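Side-chain contacts in extracellular solute-binding protein, family 1 (Trichodesmium erythraeum IMS101, PDB 6G7N), which binds ferric iron and, as a solute-binding protein of the IdiA/FutA kind, probably delivers it to an ABC transporter for uptake into the cell: residues Lys38-Ile43 and Trp64-Ala69; Gly160-Phe165 and Asp311-Lys316. All blocks are in the same frame, centred on the assembly; numbering follows the deposited sequence. Where two conformers were deposited one is given.

How the contacts relate
Both contacts are mainly apolar, but they lie in separate places, with centres about 29 Å apart and nearest atoms about 12 Å apart. Contact 1 joins two helices, 36-46 and 60-68, which are close in sequence and flank parallel strands of the sheet. It is small and only partly buried, with one isoleucine set against two alanines. Contact 2 is larger and mostly buried. It sets the end of helix 303-312 and the loop after it against the long helix 140-167, far away in sequence. Aromatic rings take part there, and a water may bridge the segments at the exposed Lys163, in one of its conformers. Contact 1 has no polar bond across it.

Contact 1. Residues Lys38-Ile43 and Trp64-Ala69; sequences KLIERI and WRAQEA
Ile40 meets Ala66 and Ala69 with both branches of its side chain. CD1 lies 3.8 Å from Ala66 CB and equally near the Ala66 backbone N. The other branch goes to Ala69, three residues further along the chain, where Ile40 CG2 lies 3.8 Å from Ala69 CB. The torsions explain this split. CG2 is anti to the backbone N, while CG1 is beside that nitrogen (chi1 -67°) and carries CD1 outward. Arg65 adds a marginal contact through CB, 4.3 Å from Ile40 CD1. Its guanidinium leads away and bonds through NH2 to Asn303. Ala66 has only a methyl group, consistent with the close approach of the backbones, 5.9 Å between the CA atoms of Ile40 and Ala66. Behind them, Phe55 of strand 54-58 touches both Ile40 and Ala66. This places the pair of helices on one side of the parallel strands, as in the alpha/beta domains of periplasmic binding proteins. Replacing Ile40 by an alanine removes CG2 and the CG1-CD1 branch, which would probably leave the methyl groups of Ala66 and Ala69 without this apolar partner. No hydrogen bond crosses between the segments, so their direct contact rests on close apolar fit.

Contact 2. Residues Gly160-Phe165 and Asp311-Lys316; sequences GWAKGF and DRVGWK
Phe165 and Trp315 each hold CG anti to the backbone N, at chi1 -176° in both, and these torsions bring the two rings together. Phe165 CE2 lies 3.7 Å from Trp315 CH2, and its CD2 is near Trp315 CZ3. Trp315 CH2 and CZ3 thus come to the edge of the phenyl ring, CH2 near the phenyl plane. The planes are inclined at 54° and the rings meet obliquely. Trp161, one turn earlier on the helix, lays its CH2 over a face of the Phe165 ring, 3.6 Å above the plane and offset toward the rim. Phe169 adds edge-to-face contacts with both Phe165 and Trp315. The indole is further held by the bond from Trp315 NE1 to Arg135 O.

Val313 lays both methyl groups against the helix. Its CG2 is 4.0 Å from Ala162 CB. CG1 also touches that methyl and lies 4.0 Å from the backbone N of Lys163. Leu309 of helix 303-312 meets Ala162 as well. At the outer side, a water may join the segments. In one of the two conformers of the exposed Lys163, it accepts from Lys163 NZ at 3.0 Å and donates to Val313 O at 2.7 Å. This bridge may therefore not be permanent.

The chain turns at Gly314, where phi is +74°, a value that favours glycine. Helix 303-312 closes here in a Schellman motif. Valine and tryptophan stand on either side of this glycine in sequence, and both are directed at helix 140-167. The contact is therefore a Schellman-capped helix end, with the chain beyond it, packed by apolar and aromatic side chains against a long helix.

Contact 1. Residues Lys38-Ile43 and Trp64-Ala69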
ATOM      1  N   LYS A  38       4.549  11.918 -10.433  1.00 22.07           N
ATOM      2  CA  LYS A  38       4.485  12.634 -11.704  1.00 23.55           C
ATOM      3  C   LYS A  38       3.079  13.100 -12.039  1.00 22.28           C
ATOM      4  O   LYS A  38       2.895  14.218 -12.522  1.00 24.44           O
ATOM      5  CB  LYS A  38       5.022  11.766 -12.843  1.00 25.05           C
ATOM      6  CG  LYS A  38       6.521  11.571 -12.786  1.00 29.08           C
ATOM      7  CD  LYS A  38       7.317  12.853 -13.053  1.00 34.25           C
ATOM      8  CE  LYS A  38       7.083  13.430 -14.446  1.00 37.91           C
ATOM      9  NZ  LYS A  38       7.912  14.647 -14.714  1.00 42.42           N
ATOM     10  N   LEU A  39       2.080  12.278 -11.729  1.00 20.37           N
ATOM     11  CA  LEU A  39       0.681  12.697 -11.919  1.00 19.48           C
ATOM     12  C   LEU A  39       0.293  13.839 -11.009  1.00 18.95           C
ATOM     13  O   LEU A  39      -0.429  14.734 -11.428  1.00 19.41           O
ATOM     14  CB  LEU A  39      -0.298  11.539 -11.750  1.00 18.74           C
ATOM     15  CG  LEU A  39      -0.287  10.475 -12.828  1.00 19.02           C
ATOM     16  CD1 LEU A  39      -1.153   9.307 -12.417  1.00 18.98           C
ATOM     17  CD2 LEU A  39      -0.775  11.037 -14.150  1.00 21.41           C
ATOM     18  N   ILE A  40       0.762  13.810  -9.755  1.00 18.23           N
ATOM     19  CA  ILE A  40       0.477  14.919  -8.824  1.00 18.59           C
ATOM     20  C   ILE A  40       1.044  16.209  -9.413  1.00 18.92           C
ATOM     21  O   ILE A  40       0.338  17.225  -9.468  1.00 20.69           O
ATOM     22  CB  ILE A  40       1.016  14.650  -7.410  1.00 18.18           C
ATOM     23  CG1 ILE A  40       0.249  13.491  -6.782  1.00 17.51           C
ATOM     24  CG2 ILE A  40       0.906  15.896  -6.544  1.00 20.56           C
ATOM     25  CD1 ILE A  40       0.888  12.935  -5.534  1.00 17.88           C
ATOM     26  N   GLU A  41       2.303  16.149  -9.861  1.00 20.29           N
ATOM     27  CA  GLU A  41       2.973  17.281 -10.460  1.00 21.67           C
ATOM     28  C   GLU A  41       2.228  17.746 -11.706  1.00 22.62           C
ATOM     29  O   GLU A  41       2.046  18.937 -11.924  1.00 25.34           O
ATOM     30  CB  GLU A  41       4.447  16.910 -10.749  1.00 25.27           C
ATOM     31  N   ARG A  42       1.792  16.813 -12.539  1.00 21.91           N
ATOM     32  CA  ARG A  42       1.031  17.170 -13.745  1.00 22.01           C
ATOM     33  C   ARG A  42      -0.272  17.899 -13.421  1.00 21.32           C
ATOM     34  O   ARG A  42      -0.599  18.888 -14.044  1.00 24.83           O
ATOM     35  CB  ARG A  42       0.764  15.920 -14.591  1.00 23.24           C
ATOM     36  CG  ARG A  42      -0.171  16.149 -15.768  1.00 23.76           C
ATOM     37  CD  ARG A  42      -0.295  14.911 -16.612  1.00 25.06           C
ATOM     38  NE  ARG A  42      -1.182  15.106 -17.759  1.00 24.99           N
ATOM     39  CZ  ARG A  42      -1.297  14.267 -18.794  1.00 24.08           C
ATOM     40  NH1 ARG A  42      -0.577  13.157 -18.870  1.00 27.52           N
ATOM     41  NH2 ARG A  42      -2.156  14.540 -19.768  1.00 27.41           N
ATOM     42  N   ILE A  43      -1.050  17.365 -12.475  1.00 19.90           N
ATOM     43  CA  ILE A  43      -2.304  18.010 -12.103  1.00 20.58           C
ATOM     44  C   ILE A  43      -2.035  19.395 -11.473  1.00 21.00           C
ATOM     45  O   ILE A  43      -2.760  20.352 -11.754  1.00 23.96           O
ATOM     46  CB  ILE A  43      -3.151  17.104 -11.172  1.00 18.67           C
ATOM     47  CG1 ILE A  43      -3.563  15.825 -11.920  1.00 18.90           C
ATOM     48  CG2 ILE A  43      -4.382  17.845 -10.661  1.00 19.51           C
ATOM     49  CD1 ILE A  43      -4.100  14.731 -10.999  1.00 18.75           C
ATOM     50  N   TRP A  64      -1.515  11.621   0.689  1.00 11.71           N
ATOM     51  CA  TRP A  64      -1.253  12.770   1.542  0.70 12.09           C
ATOM     52  C   TRP A  64      -0.476  13.922   0.777  1.00 12.73           C
ATOM     53  O   TRP A  64      -0.788  15.106   0.867  1.00 13.77           O
ATOM     54  CB  TRP A  64      -0.488  12.360   2.796  0.70 12.67           C
ATOM     55  CG  TRP A  64      -0.176  13.502   3.717  0.70 13.25           C
ATOM     56  CD1 TRP A  64       0.945  14.286   3.688  0.70 14.47           C
ATOM     57  CD2 TRP A  64      -0.966  13.969   4.807  0.70 14.61           C
ATOM     58  NE1 TRP A  64       0.888  15.209   4.678  0.70 15.49           N
ATOM     59  CE2 TRP A  64      -0.268  15.050   5.388  0.70 15.49           C
ATOM     60  CE3 TRP A  64      -2.187  13.584   5.356  0.70 14.35           C
ATOM     61  CZ2 TRP A  64      -0.760  15.749   6.481  0.70 16.55           C
ATOM     62  CZ3 TRP A  64      -2.657  14.268   6.467  0.70 16.70           C
ATOM     63  CH2 TRP A  64      -1.943  15.329   7.009  0.70 16.55           C
ATOM     64  N   ARG A  65       0.522  13.459   0.030  1.00 13.58           N
ATOM     65  CA  ARG A  65       1.257  14.448  -0.823  0.70 14.59           C
ATOM     66  C   ARG A  65       0.328  15.135  -1.837  1.00 14.04           C
ATOM     67  O   ARG A  65       0.425  16.345  -2.060  1.00 15.11           O
ATOM     68  CB  ARG A  65       2.395  13.739  -1.549  0.70 16.07           C
ATOM     69  CG  ARG A  65       3.566  13.340  -0.653  0.70 22.71           C
ATOM     70  CD  ARG A  65       4.646  12.499  -1.336  0.70 27.30           C
ATOM     71  NE  ARG A  65       5.753  12.136  -0.429  0.70 32.01           N
ATOM     72  CZ  ARG A  65       6.718  11.254  -0.711  0.70 36.47           C
ATOM     73  NH1 ARG A  65       6.728  10.593  -1.874  0.70 40.12           N
ATOM     74  NH2 ARG A  65       7.693  11.026   0.175  0.70 38.14           N
ATOM     75  N   ALA A  66      -0.619  14.391  -2.401  1.00 13.63           N
ATOM     76  CA  ALA A  66      -1.619  14.985  -3.306  1.00 12.90           C
ATOM     77  C   ALA A  66      -2.462  16.012  -2.570  1.00 12.56           C
ATOM     78  O   ALA A  66      -2.717  17.112  -3.068  1.00 14.49           O
ATOM     79  CB  ALA A  66      -2.471  13.898  -3.950  1.00 13.55           C
ATOM     80  N   GLN A  67      -2.898  15.639  -1.368  1.00 12.70           N
ATOM     81  CA  GLN A  67      -3.693  16.557  -0.562  1.00 13.75           C
ATOM     82  C   GLN A  67      -2.926  17.855  -0.259  1.00 15.16           C
ATOM     83  O   GLN A  67      -3.469  18.955  -0.375  1.00 16.06           O
ATOM     84  CB  GLN A  67      -4.206  15.843   0.692  1.00 14.81           C
ATOM     85  CG  GLN A  67      -3.848  16.427   1.991  1.00 18.64           C
ATOM     86  CD  GLN A  67      -4.325  15.624   3.164  1.00 17.24           C
ATOM     87  OE1 GLN A  67      -4.618  14.448   3.103  1.00 15.45           O
ATOM     88  NE2 GLN A  67      -4.366  16.274   4.276  1.00 23.13           N
ATOM     89  N   GLU A  68      -1.670  17.697   0.118  1.00 15.00           N
ATOM     90  CA  GLU A  68      -0.835  18.888   0.418  1.00 17.03           C
ATOM     91  C   GLU A  68      -0.531  19.768  -0.816  1.00 16.39           C
ATOM     92  O   GLU A  68      -0.347  20.983  -0.690  1.00 19.07           O
ATOM     93  CB  GLU A  68       0.455  18.480   1.112  1.00 20.27           C
ATOM     94  CG  GLU A  68       0.233  17.856   2.486  1.00 24.96           C
ATOM     95  CD  GLU A  68      -0.459  18.757   3.499  1.00 32.47           C
ATOM     96  OE1 GLU A  68       0.188  19.713   3.966  1.00 45.40           O
ATOM     97  OE2 GLU A  68      -1.637  18.488   3.858  1.00 38.76           O
ATOM     98  N   ALA A  69      -0.509  19.138  -1.990  1.00 16.25           N
ATOM     99  CA  ALA A  69      -0.351  19.878  -3.232  1.00 17.30           C
ATOM    100  C   ALA A  69      -1.614  20.674  -3.596  1.00 16.78           C
ATOM    101  O   ALA A  69      -1.581  21.464  -4.531  1.00 20.19           O
ATOM    102  CB  ALA A  69       0.037  18.924  -4.356  1.00 17.96           C
TER

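Contact 2. Residues Gly160-Phe165 and Asp311-Lys316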
ATOM      1  N   GLY A 160      16.136   4.446  18.143  1.00 15.86           N
ATOM      2  CA  GLY A 160      16.780   3.300  18.765  1.00 15.94           C
ATOM      3  C   GLY A 160      16.434   2.001  18.058  1.00 14.21           C
ATOM      4  O   GLY A 160      17.295   1.164  17.791  1.00 15.93           O
ATOM      5  N   TRP A 161      15.150   1.840  17.731  1.00 13.43           N
ATOM      6  CA  TRP A 161      14.689   0.674  16.952  1.00 13.42           C
ATOM      7  C   TRP A 161      15.381   0.638  15.598  1.00 12.90           C
ATOM      8  O   TRP A 161      15.922  -0.397  15.190  1.00 13.28           O
ATOM      9  CB  TRP A 161      13.156   0.706  16.768  1.00 13.11           C
ATOM     10  CG  TRP A 161      12.696  -0.370  15.834  1.00 12.82           C
ATOM     11  CD1 TRP A 161      12.424  -1.693  16.139  1.00 13.49           C
ATOM     12  CD2 TRP A 161      12.519  -0.262  14.418  1.00 12.66           C
ATOM     13  NE1 TRP A 161      12.128  -2.383  15.001  1.00 13.45           N
ATOM     14  CE2 TRP A 161      12.177  -1.546  13.926  1.00 12.67           C
ATOM     15  CE3 TRP A 161      12.643   0.784  13.510  1.00 13.62           C
ATOM     16  CZ2 TRP A 161      11.926  -1.781  12.564  1.00 13.77           C
ATOM     17  CZ3 TRP A 161      12.421   0.531  12.178  1.00 14.17           C
ATOM     18  CH2 TRP A 161      12.074  -0.722  11.716  1.00 14.62           C
ATOM     19  N   ALA A 162      15.386   1.769  14.897  1.00 12.88           N
ATOM     20  CA  ALA A 162      15.886   1.806  13.546  1.00 13.64           C
ATOM     21  C   ALA A 162      17.390   1.529  13.481  1.00 12.71           C
ATOM     22  O   ALA A 162      17.868   0.903  12.545  1.00 13.64           O
ATOM     23  CB  ALA A 162      15.548   3.119  12.881  1.00 14.71           C
ATOM     24  N   LYS A 163      18.111   2.001  14.501  1.00 13.36           N
ATOM     25  CA  LYS A 163      19.552   1.721  14.638  0.50 14.49           C
ATOM     26  C   LYS A 163      19.883   0.189  14.772  1.00 14.46           C
ATOM     27  O   LYS A 163      20.879  -0.409  14.286  1.00 17.50           O
ATOM     28  CB  LYS A 163      20.094   2.513  15.828  0.50 15.35           C
ATOM     29  CG  LYS A 163      21.605   2.532  15.952  0.50 17.77           C
ATOM     30  CD  LYS A 163      22.079   3.849  16.553  0.50 19.58           C
ATOM     31  CE  LYS A 163      23.587   3.971  16.451  0.50 22.33           C
ATOM     32  NZ  LYS A 163      24.062   3.708  15.074  0.50 23.95           N
ATOM     33  N   GLY A 164      19.003  -0.491  15.489  1.00 13.19           N
ATOM     34  CA  GLY A 164      19.158  -1.949  15.612  1.00 13.37           C
ATOM     35  C   GLY A 164      18.718  -2.670  14.353  1.00 13.22           C
ATOM     36  O   GLY A 164      19.346  -3.633  13.935  1.00 14.85           O
ATOM     37  N   PHE A 165      17.618  -2.209  13.745  1.00 12.03           N
ATOM     38  CA  PHE A 165      17.121  -2.802  12.510  1.00 11.59           C
ATOM     39  C   PHE A 165      18.144  -2.723  11.390  1.00 11.61           C
ATOM     40  O   PHE A 165      18.467  -3.716  10.732  1.00 12.84           O
ATOM     41  CB  PHE A 165      15.798  -2.103  12.155  1.00 11.56           C
ATOM     42  CG  PHE A 165      15.102  -2.656  10.950  1.00 11.37           C
ATOM     43  CD1 PHE A 165      14.598  -3.933  10.970  1.00 11.95           C
ATOM     44  CD2 PHE A 165      14.923  -1.903   9.823  1.00 12.56           C
ATOM     45  CE1 PHE A 165      13.907  -4.436   9.885  1.00 12.73           C
ATOM     46  CE2 PHE A 165      14.226  -2.408   8.723  1.00 13.49           C
ATOM     47  CZ  PHE A 165      13.715  -3.679   8.769  1.00 12.81           C
ATOM     48  N   ASP A 311      17.650   8.671   7.226  1.00 13.68           N
ATOM     49  CA  ASP A 311      18.943   9.260   6.930  1.00 15.37           C
ATOM     50  C   ASP A 311      19.845   9.231   8.156  1.00 15.50           C
ATOM     51  O   ASP A 311      21.027   8.854   8.057  1.00 17.70           O
ATOM     52  CB  ASP A 311      18.777  10.694   6.430  1.00 16.65           C
ATOM     53  CG  ASP A 311      20.126  11.433   6.333  1.00 21.38           C
ATOM     54  OD1 ASP A 311      20.876  11.156   5.391  1.00 27.08           O
ATOM     55  OD2 ASP A 311      20.467  12.210   7.241  1.00 25.98           O
ATOM     56  N   ARG A 312      19.288   9.625   9.284  1.00 15.10           N
ATOM     57  CA  ARG A 312      20.074   9.611  10.560  0.50 15.98           C
ATOM     58  C   ARG A 312      20.720   8.266  10.915  1.00 16.08           C
ATOM     59  O   ARG A 312      21.848   8.199  11.402  1.00 19.25           O
ATOM     60  CB  ARG A 312      19.181  10.089  11.724  0.50 17.60           C
ATOM     61  CG  ARG A 312      19.781  10.153  13.132  0.50 22.67           C
ATOM     62  CD  ARG A 312      20.997  11.063  13.282  0.50 27.20           C
ATOM     63  NE  ARG A 312      21.587  11.181  14.627  0.50 33.79           N
ATOM     64  CZ  ARG A 312      22.812  11.674  14.842  0.50 36.27           C
ATOM     65  NH1 ARG A 312      23.539  12.091  13.813  0.50 41.19           N
ATOM     66  NH2 ARG A 312      23.317  11.755  16.062  0.50 40.92           N
ATOM     67  N   VAL A 313      20.005   7.173  10.624  1.00 14.10           N
ATOM     68  CA  VAL A 313      20.527   5.847  10.963  1.00 14.50           C
ATOM     69  C   VAL A 313      21.265   5.159   9.819  1.00 15.10           C
ATOM     70  O   VAL A 313      21.670   3.989   9.957  1.00 18.29           O
ATOM     71  CB  VAL A 313      19.426   4.924  11.516  1.00 14.76           C
ATOM     72  CG1 VAL A 313      18.809   5.534  12.771  1.00 16.08           C
ATOM     73  CG2 VAL A 313      18.337   4.595  10.489  1.00 14.54           C
ATOM     74  N   GLY A 314      21.416   5.837   8.694  1.00 14.51           N
ATOM     75  CA  GLY A 314      22.189   5.292   7.583  1.00 16.90           C
ATOM     76  C   GLY A 314      21.485   4.160   6.817  1.00 15.80           C
ATOM     77  O   GLY A 314      22.136   3.248   6.303  1.00 17.68           O
ATOM     78  N   TRP A 315      20.160   4.235   6.690  1.00 14.90           N
ATOM     79  CA  TRP A 315      19.395   3.350   5.814  1.00 14.27           C
ATOM     80  C   TRP A 315      19.470   3.949   4.420  1.00 14.68           C
ATOM     81  O   TRP A 315      18.885   5.007   4.137  1.00 17.54           O
ATOM     82  CB  TRP A 315      17.981   3.285   6.325  1.00 13.32           C
ATOM     83  CG  TRP A 315      17.045   2.350   5.619  1.00 12.60           C
ATOM     84  CD1 TRP A 315      17.076   1.867   4.334  1.00 13.15           C
ATOM     85  CD2 TRP A 315      15.853   1.854   6.199  1.00 12.15           C
ATOM     86  NE1 TRP A 315      15.992   1.065   4.115  1.00 13.14           N
ATOM     87  CE2 TRP A 315      15.198   1.074   5.225  1.00 11.96           C
ATOM     88  CE3 TRP A 315      15.263   1.993   7.448  1.00 13.14           C
ATOM     89  CZ2 TRP A 315      13.985   0.438   5.477  1.00 12.47           C
ATOM     90  CZ3 TRP A 315      14.063   1.367   7.690  1.00 13.80           C
ATOM     91  CH2 TRP A 315      13.433   0.599   6.709  1.00 13.52           C
ATOM     92  N   LYS A 316      20.255   3.293   3.594  1.00 15.87           N
ATOM     93  CA  LYS A 316      20.582   3.836   2.260  0.50 17.25           C
ATOM     94  C   LYS A 316      19.407   4.160   1.325  1.00 16.33           C
ATOM     95  O   LYS A 316      18.410   3.391   1.238  1.00 15.52           O
ATOM     96  CB  LYS A 316      21.557   2.885   1.554  0.50 24.24           C
ATOM     97  CG  LYS A 316      22.934   2.810   2.240  0.50 27.29           C
ATOM     98  CD  LYS A 316      23.762   1.553   1.896  0.50 32.60           C
ATOM     99  CE  LYS A 316      24.382   0.822   3.107  0.50 37.25           C
ATOM    100  NZ  LYS A 316      23.677  -0.346   3.769  0.50 39.93           N
TER
HETATM  101  O   HOH W   1      22.550   3.351  12.480  1.00 30.48           O